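Local coordinates for protein ureidoglycolate hydrolase (Arabidopsis thaliana, PDB 4PXE) that hydrolyses (S)-ureidoglycolate to glyoxylate, ammonia and carbon dioxide in purine breakdown, working as a manganese-dependent homodimer of the peptidase M20 family, at residues P251-A256 and N294-K299; G257-E262 and R332-S337; V236-N241 and S300-D305. One frame throughout, in Å; residues are numbered along the deposited sequence.

Interaction 1: P251-A256 and N294-K299. With GLV (glyoxylic acid), chain H.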
loop_
_atom_site.group_PDB
_atom_site.type_symbol
_atom_site.label_atom_id
_atom_site.label_comp_id
_atom_site.label_asym_id
_atom_site.label_seq_id
_atom_site.Cartn_x
_atom_site.Cartn_y
_atom_site.Cartn_z
ATOM N N PRO A 251 -23.448 1.003 -12.563
ATOM C CA PRO A 251 -23.389 0.432 -13.921
ATOM C C PRO A 251 -22.299 1.004 -14.832
ATOM O O PRO A 251 -22.017 0.417 -15.875
ATOM C CB PRO A 251 -24.760 0.782 -14.507
ATOM C CG PRO A 251 -25.652 0.937 -13.331
ATOM C CD PRO A 251 -24.778 1.572 -12.278
ATOM N N TYR A 252 -21.705 2.133 -14.457
ATOM C CA TYR A 252 -20.724 2.782 -15.317
ATOM C C TYR A 252 -19.284 2.534 -14.893
ATOM O O TYR A 252 -18.355 3.064 -15.500
ATOM C CB TYR A 252 -21.006 4.283 -15.389
ATOM C CG TYR A 252 -22.415 4.561 -15.844
ATOM C CD1 TYR A 252 -22.752 4.487 -17.190
ATOM C CD2 TYR A 252 -23.414 4.857 -14.931
ATOM C CE1 TYR A 252 -24.046 4.730 -17.612
ATOM C CE2 TYR A 252 -24.715 5.099 -15.342
ATOM C CZ TYR A 252 -25.020 5.030 -16.681
ATOM O OH TYR A 252 -26.314 5.274 -17.093
ATOM N N ARG A 253 -19.106 1.706 -13.866
ATOM C CA ARG A 253 -17.786 1.436 -13.305
ATOM C C ARG A 253 -17.027 0.316 -14.007
ATOM O O ARG A 253 -17.617 -0.532 -14.680
ATOM C CB ARG A 253 -17.924 1.098 -11.819
ATOM C CG ARG A 253 -18.513 2.250 -11.024
ATOM C CD ARG A 253 -18.591 1.924 -9.544
ATOM N NE ARG A 253 -19.034 3.093 -8.794
ATOM C CZ ARG A 253 -18.768 3.316 -7.513
ATOM N NH1 ARG A 253 -18.036 2.452 -6.821
ATOM N NH2 ARG A 253 -19.218 4.428 -6.932
ATOM N N ASN A 254 -15.709 0.350 -13.842
ATOM C CA ASN A 254 -14.836 -0.762 -14.189
ATOM C C ASN A 254 -13.729 -0.803 -13.133
ATOM O O ASN A 254 -12.592 -0.379 -13.345
ATOM C CB ASN A 254 -14.356 -0.715 -15.662
ATOM C CG ASN A 254 -13.510 0.505 -16.006
ATOM O OD1 ASN A 254 -13.588 1.558 -15.363
ATOM N ND2 ASN A 254 -12.695 0.364 -17.039
ATOM N N ASP A 255 -14.137 -1.289 -11.962
ATOM C CA ASP A 255 -13.376 -1.174 -10.719
ATOM C C ASP A 255 -12.206 -2.158 -10.704
ATOM O O ASP A 255 -12.412 -3.370 -10.625
ATOM C CB ASP A 255 -14.337 -1.435 -9.547
ATOM C CG ASP A 255 -13.728 -1.148 -8.176
ATOM O OD1 ASP A 255 -12.539 -1.441 -7.940
ATOM O OD2 ASP A 255 -14.477 -0.641 -7.313
ATOM N N ALA A 256 -10.986 -1.632 -10.775
ATOM C CA ALA A 256 -9.792 -2.474 -10.834
ATOM C C ALA A 256 -9.567 -3.233 -9.535
ATOM O O ALA A 256 -8.925 -4.283 -9.529
ATOM C CB ALA A 256 -8.565 -1.640 -11.185
ATOM N N ASN A 294 -12.332 7.660 -1.136
ATOM C CA ASN A 294 -13.375 8.215 -1.998
ATOM C C ASN A 294 -12.980 8.301 -3.478
ATOM O O ASN A 294 -13.543 9.093 -4.249
ATOM C CB ASN A 294 -13.890 9.559 -1.451
ATOM C CG ASN A 294 -12.777 10.572 -1.162
ATOM O OD1 ASN A 294 -11.595 10.244 -1.097
ATOM N ND2 ASN A 294 -13.180 11.830 -0.966
ATOM N N SER A 295 -12.036 7.447 -3.867
ATOM C CA SER A 295 -11.560 7.359 -5.241
ATOM C C SER A 295 -11.644 5.901 -5.706
ATOM O O SER A 295 -11.064 5.017 -5.083
ATOM C CB SER A 295 -10.122 7.869 -5.307
ATOM O OG SER A 295 -9.705 8.050 -6.646
ATOM N N ILE A 296 -12.376 5.641 -6.785
ATOM C CA ILE A 296 -12.529 4.265 -7.266
ATOM C C ILE A 296 -11.198 3.817 -7.841
ATOM O O ILE A 296 -10.620 4.525 -8.653
ATOM C CB ILE A 296 -13.587 4.163 -8.374
ATOM C CG1 ILE A 296 -14.936 4.711 -7.904
ATOM C CG2 ILE A 296 -13.739 2.709 -8.831
ATOM C CD1 ILE A 296 -15.938 4.917 -9.054
ATOM N N PRO A 297 -10.697 2.645 -7.419
ATOM C CA PRO A 297 -9.374 2.251 -7.921
ATOM C C PRO A 297 -9.306 2.184 -9.447
ATOM O O PRO A 297 -10.130 1.507 -10.066
ATOM C CB PRO A 297 -9.169 0.853 -7.318
ATOM C CG PRO A 297 -9.989 0.862 -6.066
ATOM C CD PRO A 297 -11.208 1.718 -6.391
ATOM N N SER A 298 -8.326 2.880 -10.023
ATOM C CA SER A 298 -8.099 2.869 -11.470
ATOM C C SER A 298 -6.973 1.916 -11.855
ATOM O O SER A 298 -6.804 1.595 -13.023
ATOM C CB SER A 298 -7.790 4.274 -12.008
ATOM O OG SER A 298 -6.694 4.864 -11.334
ATOM N N LYS A 299 -6.191 1.486 -10.874
ATOM C CA LYS A 299 -5.158 0.488 -11.107
ATOM C C LYS A 299 -5.085 -0.437 -9.909
ATOM O O LYS A 299 -5.193 0.002 -8.768
ATOM C CB LYS A 299 -3.798 1.141 -11.329
ATOM C CG LYS A 299 -3.662 1.936 -12.608
ATOM C CD LYS A 299 -2.199 2.105 -12.985
ATOM C CE LYS A 299 -1.376 2.638 -11.820
ATOM N NZ LYS A 299 0.059 2.811 -12.200
HETATM C C1 GLV H . -15.679 14.519 -1.255
HETATM O O1 GLV H . -16.359 15.739 -1.291
HETATM C C2 GLV H . -16.517 13.354 -1.669
HETATM O O2 GLV H . -15.980 12.215 -1.723
HETATM O O3 GLV H . -17.741 13.516 -1.946
HETATM O O HOH W 1 -11.847 1.973 -12.191
#
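The CD1 methyl of Ile296 sits over the centre of one face of the Arg253 guanidinium, and this is the tight part of the contact. It lies 3.6 Å from CZ of Arg253 and equally near NE, with the two side chains crossing at about a right angle, so a single methyl covers a flat cationic face without forming a polar bond. Arg253 brings the face there by setting CG opposite its carbonyl carbon (chi1 -62°) and extending the chain from CG to NE. Its N-H groups serve other partners, NH2 the carbonyl of Val248 and NH1 the hydroxyl Thr282 OG1 of the second subunit.

The other branch of Ile296, CG2, lies 3.8 Å from Asp255 OD2. Asp255 OD1 in turn approaches Pro297 CD to 3.8 Å. Both are van der Waals contacts of an oxygen with carbon; the polar role of OD1 is to cap helix 256-272, accepting from Leu258 N.

Toward Ser298 and Lys299, both partly exposed, the fit is looser. Ala256 N gives Pro297 O a weak hydrogen bond of 3.3 Å, and Ala256 CB lies 3.9 Å from Lys299 C. A water joins the two backbones beside this bond, donating to Asn254 O at 2.7 Å and to Pro297 O at 2.8 Å. Ser298 and Lys299 both face His289 in a classic beta bulge.

At the far end of 294-299, Asn294 ND2 donates to O2 of the glyoxylate at 2.9 Å, with an N-H...O angle of 161°. Arg307 and Tyr377 of the second subunit bind the same ligand. The loop beside Ile296 carries Arg253, which by similarity is needed for dimerization, and the residue leading into strand 295-308, Asn294, binds substrate: the signature of an active site completed across a dimer interface.

Interaction 2: G257-E262 and R332-S337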
loop_
_atom_site.group_PDB
_atom_site.type_symbol
_atom_site.label_atom_id
_atom_site.label_comp_id
_atom_site.label_asym_id
_atom_site.label_seq_id
_atom_site.Cartn_x
_atom_site.Cartn_y
_atom_site.Cartn_z
ATOM N N GLY A 257 -10.082 -2.700 -8.434
ATOM C CA GLY A 257 -9.941 -3.367 -7.150
ATOM C C GLY A 257 -10.780 -4.629 -7.103
ATOM O O GLY A 257 -10.340 -5.657 -6.571
ATOM N N LEU A 258 -11.980 -4.575 -7.663
ATOM C CA LEU A 258 -12.846 -5.745 -7.690
ATOM C C LEU A 258 -12.306 -6.805 -8.648
ATOM O O LEU A 258 -12.407 -7.999 -8.351
ATOM C CB LEU A 258 -14.283 -5.353 -8.004
ATOM C CG LEU A 258 -14.925 -4.516 -6.901
ATOM C CD1 LEU A 258 -16.361 -4.191 -7.254
ATOM C CD2 LEU A 258 -14.846 -5.233 -5.541
ATOM N N ALA A 259 -11.687 -6.386 -9.752
ATOM C CA ALA A 259 -10.996 -7.339 -10.620
ATOM C C ALA A 259 -9.900 -8.062 -9.847
ATOM O O ALA A 259 -9.740 -9.278 -9.972
ATOM C CB ALA A 259 -10.412 -6.645 -11.843
ATOM N N ALA A 260 -9.152 -7.320 -9.038
ATOM C CA ALA A 260 -8.067 -7.900 -8.257
ATOM C C ALA A 260 -8.608 -8.867 -7.217
ATOM O O ALA A 260 -8.041 -9.951 -7.014
ATOM C CB ALA A 260 -7.251 -6.803 -7.595
ATOM N N ALA A 261 -9.703 -8.491 -6.564
ATOM C CA ALA A 261 -10.328 -9.358 -5.562
ATOM C C ALA A 261 -10.765 -10.679 -6.189
ATOM O O ALA A 261 -10.536 -11.765 -5.626
ATOM C CB ALA A 261 -11.512 -8.654 -4.918
ATOM N N GLU A 262 -11.368 -10.590 -7.368
ATOM C CA GLU A 262 -11.810 -11.781 -8.080
ATOM C C GLU A 262 -10.639 -12.648 -8.497
ATOM O O GLU A 262 -10.727 -13.884 -8.427
ATOM C CB GLU A 262 -12.675 -11.402 -9.288
ATOM C CG GLU A 262 -14.005 -10.839 -8.848
ATOM C CD GLU A 262 -14.841 -10.251 -9.970
ATOM O OE1 GLU A 262 -14.267 -9.687 -10.925
ATOM O OE2 GLU A 262 -16.081 -10.342 -9.872
ATOM N N ARG A 332 -15.209 -7.441 -16.131
ATOM C CA ARG A 332 -15.157 -6.177 -15.403
ATOM C C ARG A 332 -14.981 -4.979 -16.324
ATOM O O ARG A 332 -15.112 -3.835 -15.887
ATOM C CB ARG A 332 -14.016 -6.208 -14.385
ATOM C CG ARG A 332 -14.320 -7.034 -13.149
ATOM C CD ARG A 332 -15.179 -6.249 -12.175
ATOM N NE ARG A 332 -15.724 -7.115 -11.133
ATOM C CZ ARG A 332 -16.702 -6.758 -10.316
ATOM N NH1 ARG A 332 -17.250 -5.553 -10.437
ATOM N NH2 ARG A 332 -17.151 -7.604 -9.407
ATOM N N LYS A 333 -14.675 -5.248 -17.588
ATOM C CA LYS A 333 -14.417 -4.202 -18.579
ATOM C C LYS A 333 -13.196 -3.358 -18.222
ATOM O O LYS A 333 -13.144 -2.146 -18.470
ATOM C CB LYS A 333 -15.669 -3.345 -18.815
ATOM C CG LYS A 333 -16.843 -4.161 -19.334
ATOM C CD LYS A 333 -18.056 -3.297 -19.641
ATOM C CE LYS A 333 -18.779 -2.893 -18.372
ATOM N NZ LYS A 333 -19.570 -4.013 -17.792
ATOM N N VAL A 334 -12.205 -4.020 -17.630
ATOM C CA VAL A 334 -10.917 -3.401 -17.360
ATOM C C VAL A 334 -9.872 -3.946 -18.317
ATOM O O VAL A 334 -10.073 -4.995 -18.936
ATOM C CB VAL A 334 -10.451 -3.634 -15.898
ATOM C CG1 VAL A 334 -11.390 -2.946 -14.926
ATOM C CG2 VAL A 334 -10.323 -5.129 -15.573
ATOM N N LYS A 335 -8.771 -3.224 -18.445
ATOM C CA LYS A 335 -7.637 -3.698 -19.222
ATOM C C LYS A 335 -6.750 -4.587 -18.354
ATOM O O LYS A 335 -6.400 -4.225 -17.225
ATOM C CB LYS A 335 -6.822 -2.513 -19.752
ATOM C CG LYS A 335 -5.589 -2.904 -20.559
ATOM C CD LYS A 335 -4.851 -1.663 -21.052
ATOM C CE LYS A 335 -3.656 -2.028 -21.922
ATOM N NZ LYS A 335 -2.991 -0.808 -22.469
ATOM N N LEU A 336 -6.394 -5.755 -18.873
ATOM C CA LEU A 336 -5.336 -6.539 -18.259
ATOM C C LEU A 336 -4.044 -5.930 -18.775
ATOM O O LEU A 336 -3.548 -6.304 -19.846
ATOM C CB LEU A 336 -5.454 -8.011 -18.654
ATOM C CG LEU A 336 -4.400 -8.965 -18.087
ATOM C CD1 LEU A 336 -4.299 -8.887 -16.560
ATOM C CD2 LEU A 336 -4.710 -10.388 -18.536
ATOM N N SER A 337 -3.521 -4.960 -18.029
ATOM C CA SER A 337 -2.407 -4.149 -18.499
ATOM C C SER A 337 -1.045 -4.803 -18.283
ATOM O O SER A 337 -0.063 -4.451 -18.937
ATOM C CB SER A 337 -2.457 -2.757 -17.865
ATOM O OG SER A 337 -2.434 -2.839 -16.453
#
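Arg332 grips the carboxylate of Glu262 side-on with NE and NH2, a two-bond salt bridge formed just where a Schellman motif ends helix 311-332, with Lys333 as its C-prime residue. NE reaches Glu262 OE1 at 3.0 Å, nearly straight at 170°, and NH2 reaches Glu262 OE2 at 3.0 Å. Both oxygens lie close to the guanidinium plane. The reverse is not true: the carboxylate plane is turned 52° against the guanidinium, and each oxygen is met from above its own plane.

A bend at chi2 (-80°) folds the Arg332 chain back over helix 256-272 and lays one face of the guanidinium on Leu258. CB of that leucine stands over the centre of the group, 3.6 Å from Arg332 CZ, so the arginine is held at its edge by charge and on a face by an aliphatic carbon. NH2 has a second anion, Glu268 of the second subunit, and the same guanidinium thus ties two acidic side chains from the two halves of the dimer. Its positive charge probably offsets the repulsion between the two carboxylates.

Beyond the polar end the packing is apolar and less close, joining helix 256-272 to the turn that leads into strand 335-344. The Ala259 methyl fits between the two residues on either side of Lys333, with its CB 4.1 Å from Arg332 CG and 4.0 Å from Val334 CG2.

Interaction 3: V236-N241 and S300-D305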
loop_
_atom_site.group_PDB
_atom_site.type_symbol
_atom_site.label_atom_id
_atom_site.label_comp_id
_atom_site.label_asym_id
_atom_site.label_seq_id
_atom_site.Cartn_x
_atom_site.Cartn_y
_atom_site.Cartn_z
ATOM N N VAL A 236 0.562 -9.087 -11.834
ATOM C CA VAL A 236 -0.631 -8.797 -12.612
ATOM C C VAL A 236 -1.121 -7.396 -12.300
ATOM O O VAL A 236 -1.160 -6.982 -11.136
ATOM C CB VAL A 236 -1.751 -9.811 -12.306
ATOM C CG1 VAL A 236 -2.976 -9.550 -13.165
ATOM C CG2 VAL A 236 -1.246 -11.241 -12.522
ATOM N N GLU A 237 -1.477 -6.654 -13.342
ATOM C CA GLU A 237 -2.112 -5.356 -13.153
ATOM C C GLU A 237 -3.375 -5.221 -13.983
ATOM O O GLU A 237 -3.433 -5.669 -15.133
ATOM C CB GLU A 237 -1.144 -4.208 -13.460
ATOM C CG GLU A 237 0.074 -4.201 -12.549
ATOM C CD GLU A 237 0.859 -2.905 -12.597
ATOM O OE1 GLU A 237 0.698 -2.132 -13.571
ATOM O OE2 GLU A 237 1.641 -2.661 -11.652
ATOM N N PHE A 238 -4.389 -4.612 -13.377
ATOM C CA PHE A 238 -5.622 -4.255 -14.068
ATOM C C PHE A 238 -5.743 -2.734 -14.098
ATOM O O PHE A 238 -5.354 -2.068 -13.137
ATOM C CB PHE A 238 -6.839 -4.808 -13.332
ATOM C CG PHE A 238 -6.935 -6.310 -13.319
ATOM C CD1 PHE A 238 -7.376 -7.005 -14.440
ATOM C CD2 PHE A 238 -6.639 -7.018 -12.163
ATOM C CE1 PHE A 238 -7.501 -8.379 -14.408
ATOM C CE2 PHE A 238 -6.767 -8.397 -12.128
ATOM C CZ PHE A 238 -7.195 -9.075 -13.249
ATOM N N GLU A 239 -6.275 -2.190 -15.193
ATOM C CA GLU A 239 -6.526 -0.747 -15.280
ATOM C C GLU A 239 -7.975 -0.440 -15.635
ATOM O O GLU A 239 -8.549 -1.069 -16.529
ATOM C CB GLU A 239 -5.593 -0.092 -16.313
ATOM C CG GLU A 239 -4.144 0.030 -15.856
ATOM C CD GLU A 239 -3.212 0.547 -16.942
ATOM O OE1 GLU A 239 -3.632 0.594 -18.114
ATOM O OE2 GLU A 239 -2.054 0.892 -16.619
ATOM N N GLY A 240 -8.561 0.526 -14.927
ATOM C CA GLY A 240 -9.902 1.008 -15.209
ATOM C C GLY A 240 -9.917 2.526 -15.230
ATOM O O GLY A 240 -8.869 3.161 -15.181
ATOM N N ASN A 241 -11.106 3.109 -15.319
ATOM C CA ASN A 241 -11.216 4.562 -15.483
ATOM C C ASN A 241 -11.116 5.351 -14.182
ATOM O O ASN A 241 -10.804 6.540 -14.196
ATOM C CB ASN A 241 -12.517 4.912 -16.190
ATOM C CG ASN A 241 -12.566 4.388 -17.602
ATOM O OD1 ASN A 241 -11.594 4.491 -18.348
ATOM N ND2 ASN A 241 -13.704 3.820 -17.978
ATOM N N SER A 300 -4.923 -1.728 -10.169
ATOM C CA SER A 300 -4.623 -2.665 -9.100
ATOM C C SER A 300 -3.422 -3.497 -9.509
ATOM O O SER A 300 -3.184 -3.723 -10.692
ATOM C CB SER A 300 -5.824 -3.550 -8.787
ATOM O OG SER A 300 -6.206 -4.327 -9.912
ATOM N N HIS A 301 -2.667 -3.940 -8.513
ATOM C CA HIS A 301 -1.392 -4.609 -8.715
ATOM C C HIS A 301 -1.363 -5.795 -7.770
ATOM O O HIS A 301 -1.462 -5.615 -6.551
ATOM C CB HIS A 301 -0.259 -3.622 -8.380
ATOM C CG HIS A 301 1.111 -4.230 -8.366
ATOM N ND1 HIS A 301 1.959 -4.190 -9.454
ATOM C CD2 HIS A 301 1.791 -4.867 -7.383
ATOM C CE1 HIS A 301 3.095 -4.795 -9.146
ATOM N NE2 HIS A 301 3.019 -5.213 -7.895
ATOM N N LEU A 302 -1.253 -7.000 -8.331
ATOM C CA LEU A 302 -1.160 -8.227 -7.534
ATOM C C LEU A 302 0.164 -8.901 -7.783
ATOM O O LEU A 302 0.667 -8.903 -8.907
ATOM C CB LEU A 302 -2.227 -9.245 -7.930
ATOM C CG LEU A 302 -3.693 -8.867 -7.888
ATOM C CD1 LEU A 302 -4.066 -8.251 -9.226
ATOM C CD2 LEU A 302 -4.556 -10.086 -7.571
ATOM N N GLU A 303 0.720 -9.504 -6.739
ATOM C CA GLU A 303 1.865 -10.385 -6.913
ATOM C C GLU A 303 1.494 -11.729 -6.314
ATOM O O GLU A 303 1.058 -11.818 -5.158
ATOM C CB GLU A 303 3.131 -9.788 -6.292
ATOM C CG GLU A 303 3.398 -8.404 -6.837
ATOM C CD GLU A 303 4.751 -7.842 -6.462
ATOM O OE1 GLU A 303 5.666 -8.619 -6.113
ATOM O OE2 GLU A 303 4.900 -6.606 -6.526
ATOM N N ILE A 304 1.653 -12.766 -7.131
ATOM C CA ILE A 304 1.115 -14.087 -6.863
ATOM C C ILE A 304 2.248 -15.096 -6.805
ATOM O O ILE A 304 3.107 -15.112 -7.682
ATOM C CB ILE A 304 0.147 -14.499 -7.987
ATOM C CG1 ILE A 304 -0.986 -13.466 -8.115
ATOM C CG2 ILE A 304 -0.421 -15.889 -7.734
ATOM C CD1 ILE A 304 -1.875 -13.648 -9.357
ATOM N N ASP A 305 2.245 -15.926 -5.762
ATOM C CA ASP A 305 3.254 -16.964 -5.561
ATOM C C ASP A 305 2.526 -18.289 -5.745
ATOM O O ASP A 305 1.461 -18.490 -5.181
ATOM C CB ASP A 305 3.811 -16.831 -4.134
ATOM C CG ASP A 305 4.804 -17.915 -3.777
ATOM O OD1 ASP A 305 4.389 -19.076 -3.581
ATOM O OD2 ASP A 305 5.995 -17.592 -3.658
#
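His301 and Glu237 face each other as an antiparallel non-hydrogen-bonded pair, their CA atoms 4.6 Å apart, and their side chains meet on the same side of the sheet. From CB outward, His301 can be followed along one carboxylate oxygen: CB lies 3.9 Å from Glu237 OE2 and CG 3.7 Å from it. ND1 then donates to the anti lone pair of OE2, at 2.7 Å, and OE2 lies almost in the imidazole plane, though carboxylate and ring planes are 73° apart. CE1 also lies close to that oxygen. At the tip, NE2 donates to Glu303 OE2, also at 2.7 Å and at 177°. With CG anti to the backbone N (chi1 172°), the ring lies where both nitrogens find acceptors, which holds it against rotation and would favour the doubly protonated form. A leucine in its place would probably leave Glu237 OE2 and Glu303 OE2 each without its imidazole N-H, and their negative charges less well offset.

The opposite face is apolar. Phe238 CE2 lies 4.0 Å from Leu302 CD1, and Val236 CG2 lies 4.0 Å from Ile304 CD1. Ser300 OG, hydrogen-bonded to Ala256 O, sits at the edge of the Phe238 ring, 3.5 Å from CD2. Paired backbone bonds at Val236-Leu302 and Phe238-Ser300 fix the register. Helix 256-272 covers this face, giving the two-layer alpha/beta sandwich of the M20 dimerization domain.

How the interactions relate
All three contacts lie in the region involved in dimerization and share one helix-covered sheet. Interactions 2 and 3 are closest, their centres about 7 Å apart, and are joined by backbone bonds such as Glu239 N to Lys335 O at 2.9 Å. Interaction 1 lies about 9 Å from interaction 2, centre to centre, and Asn254 ND2 probably bonds to Lys333 O at 2.9 Å. It continues strand 295-308 of interaction 3, where Gly240 N and Ser298 O meet at 2.8 Å. The second subunit touches all three. Of the three, interaction 1 includes a glyoxylate-bound residue; in interaction 3 the Ile304 side chain is about 13 Å from a glyoxylate.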